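Local atomic coordinates of Low molecular weight phosphotyrosine phosphatase family protein (Streptococcus pyogenes, PDB entry 5GOT), a protein that probably hydrolyses the phosphate ester of phosphotyrosine in proteins, as a low molecular weight protein tyrosine phosphatase. Residues Leu9-Arg14 with Lys66-Ile71. Sequence-based numbering, arbitrary orientation.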
loop_
_atom_site.group_PDB
_atom_site.type_symbol
_atom_site.label_atom_id
_atom_site.label_comp_id
_atom_site.label_asym_id
_atom_site.label_seq_id
_atom_site.Cartn_x
_atom_site.Cartn_y
_atom_site.Cartn_z
ATOM N N LEU A 9 5.694 -6.802 4.432
ATOM C CA LEU A 9 6.223 -8.157 4.567
ATOM C C LEU A 9 5.120 -9.206 4.406
ATOM O O LEU A 9 5.286 -10.196 3.676
ATOM C CB LEU A 9 6.918 -8.310 5.924
ATOM C CG LEU A 9 7.284 -9.745 6.335
ATOM C CD1 LEU A 9 8.426 -10.273 5.504
ATOM C CD2 LEU A 9 7.622 -9.813 7.819
ATOM N N GLY A 10 3.986 -9.007 5.080
ATOM C CA GLY A 10 2.940 -10.013 5.097
ATOM C C GLY A 10 1.625 -9.632 4.449
ATOM O O GLY A 10 0.757 -10.498 4.300
ATOM N N ASN A 11 1.442 -8.358 4.067
ATOM C CA ASN A 11 0.228 -7.925 3.357
ATOM C C ASN A 11 -1.032 -8.226 4.179
ATOM O O ASN A 11 -2.069 -8.622 3.644
ATOM C CB ASN A 11 0.148 -8.581 1.961
ATOM C CG ASN A 11 -0.972 -8.020 1.071
ATOM O OD1 ASN A 11 -1.619 -8.780 0.326
ATOM N ND2 ASN A 11 -1.181 -6.696 1.105
ATOM N N ILE A 12 -0.944 -8.044 5.497
ATOM C CA ILE A 12 -2.138 -8.084 6.338
ATOM C C ILE A 12 -2.275 -6.868 7.237
ATOM O O ILE A 12 -3.392 -6.601 7.709
ATOM C CB ILE A 12 -2.206 -9.386 7.181
ATOM C CG1 ILE A 12 -1.076 -9.472 8.217
ATOM C CG2 ILE A 12 -2.234 -10.644 6.299
ATOM C CD1 ILE A 12 -1.254 -10.686 9.166
ATOM N N CYS A 13 -1.215 -6.065 7.443
ATOM C CA CYS A 13 -1.276 -4.894 8.317
ATOM C C CYS A 13 -1.142 -3.616 7.512
ATOM O O CYS A 13 -2.164 -2.996 7.157
ATOM C CB CYS A 13 -0.192 -4.988 9.402
ATOM S SG CYS A 13 -0.493 -6.271 10.686
ATOM N N ARG A 14 0.077 -3.146 7.216
ATOM C CA ARG A 14 0.259 -1.796 6.683
ATOM C C ARG A 14 -0.175 -1.695 5.224
ATOM O O ARG A 14 -0.893 -0.757 4.846
ATOM C CB ARG A 14 1.721 -1.361 6.828
ATOM C CG ARG A 14 2.111 -0.877 8.209
ATOM C CD ARG A 14 3.613 -0.634 8.312
ATOM N NE ARG A 14 4.348 -1.848 7.980
ATOM C CZ ARG A 14 5.670 -1.960 8.031
ATOM N NH1 ARG A 14 6.408 -0.927 8.397
ATOM N NH2 ARG A 14 6.247 -3.115 7.713
ATOM N N LYS A 66 -10.444 -9.675 0.885
ATOM C CA LYS A 66 -9.015 -9.463 0.675
ATOM C C LYS A 66 -8.197 -10.405 1.551
ATOM O O LYS A 66 -8.474 -10.563 2.744
ATOM C CB LYS A 66 -8.633 -8.005 0.962
ATOM C CG LYS A 66 -7.118 -7.770 1.104
ATOM C CD LYS A 66 -6.347 -7.972 -0.199
ATOM C CE LYS A 66 -4.853 -7.732 0.011
ATOM N NZ LYS A 66 -4.012 -8.233 -1.126
ATOM N N CYS A 67 -7.198 -11.035 0.943
ATOM C CA CYS A 67 -6.279 -11.948 1.604
ATOM C C CYS A 67 -4.849 -11.606 1.196
ATOM O O CYS A 67 -4.604 -11.045 0.125
ATOM C CB CYS A 67 -6.583 -13.413 1.246
ATOM S SG CYS A 67 -8.200 -14.018 1.877
ATOM N N SER A 68 -3.909 -11.963 2.067
ATOM C CA SER A 68 -2.496 -11.743 1.807
ATOM C C SER A 68 -2.080 -12.464 0.533
ATOM O O SER A 68 -2.365 -13.652 0.362
ATOM C CB SER A 68 -1.666 -12.239 2.981
ATOM O OG SER A 68 -0.286 -12.161 2.689
ATOM N N LYS A 69 -1.410 -11.741 -0.366
ATOM C CA LYS A 69 -0.977 -12.284 -1.653
ATOM C C LYS A 69 0.454 -11.832 -1.925
ATOM O O LYS A 69 0.752 -10.632 -1.860
ATOM C CB LYS A 69 -1.915 -11.830 -2.783
ATOM C CG LYS A 69 -1.569 -12.373 -4.180
ATOM C CD LYS A 69 -2.651 -12.028 -5.212
ATOM C CE LYS A 69 -2.166 -12.349 -6.661
ATOM N NZ LYS A 69 -3.251 -12.265 -7.721
ATOM N N GLN A 70 1.342 -12.792 -2.184
ATOM C CA GLN A 70 2.735 -12.465 -2.444
ATOM C C GLN A 70 2.879 -11.880 -3.844
ATOM O O GLN A 70 2.195 -12.304 -4.783
ATOM C CB GLN A 70 3.625 -13.699 -2.287
ATOM C CG GLN A 70 5.119 -13.395 -2.393
ATOM C CD GLN A 70 6.013 -14.595 -2.098
ATOM O OE1 GLN A 70 5.666 -15.747 -2.384
ATOM N NE2 GLN A 70 7.180 -14.322 -1.531
ATOM N N ILE A 71 3.747 -10.870 -3.968
ATOM C CA ILE A 71 3.959 -10.208 -5.252
ATOM C C ILE A 71 4.599 -11.185 -6.232
ATOM O O ILE A 71 5.432 -12.019 -5.852
ATOM C CB ILE A 71 4.808 -8.937 -5.053
ATOM C CG1 ILE A 71 4.830 -8.100 -6.339
ATOM C CG2 ILE A 71 6.209 -9.290 -4.602
ATOM C CD1 ILE A 71 5.336 -6.678 -6.143
#
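Gly10 and Asn11 of the phosphate-binding loop are bonded to Lys66, Ser68 and Lys69 of a second loop. The P-loop of the low molecular weight phosphatases, with its C-X5-R signature, follows strand 2-8 and leads into helix 14-23; Leu9-Arg14 makes up the loop after the signature cysteine and ends at the signature arginine, Arg14. Lys66-Ile71 belongs to the loop between helices 49-57 and 73-78. Hydrogen bonds from side chains carry most of the contact. Asn11, whose backbone is in the left-handed helical region, extends its amide with CG anti to the backbone N (chi1 -171°), which brings OD1 up to the second loop. Two donors share this oxygen, both lying in the amide plane on its lone pairs: Lys66 NZ at 2.9 Å from Asn11 OD1, and the backbone Lys69 N at 3.0 Å from the same atom. The lysine chain, bent at chi2 (67°), crosses the Asn11 side chain at about a right angle, and its ammonium also bonds Cys67 O and the carbonyl of Ser35. Asn11 ND2 is held by the hydroxyls of Ser15 and Ser35, so partners at both ends of the amide fix its rotation. Such bracing of a P-loop asparagine side chain probably helps to hold the loop in its phosphate-binding shape, as in relatives of this family. Beside Asn11, Ser68 OG donates to Gly10 O, 2.5 Å from OG to O, with the donor tilted 34° from the carbonyl plane. Nonpolar contact is slight: Ile12 CG2 rests 3.7 Å from Ser68 CB.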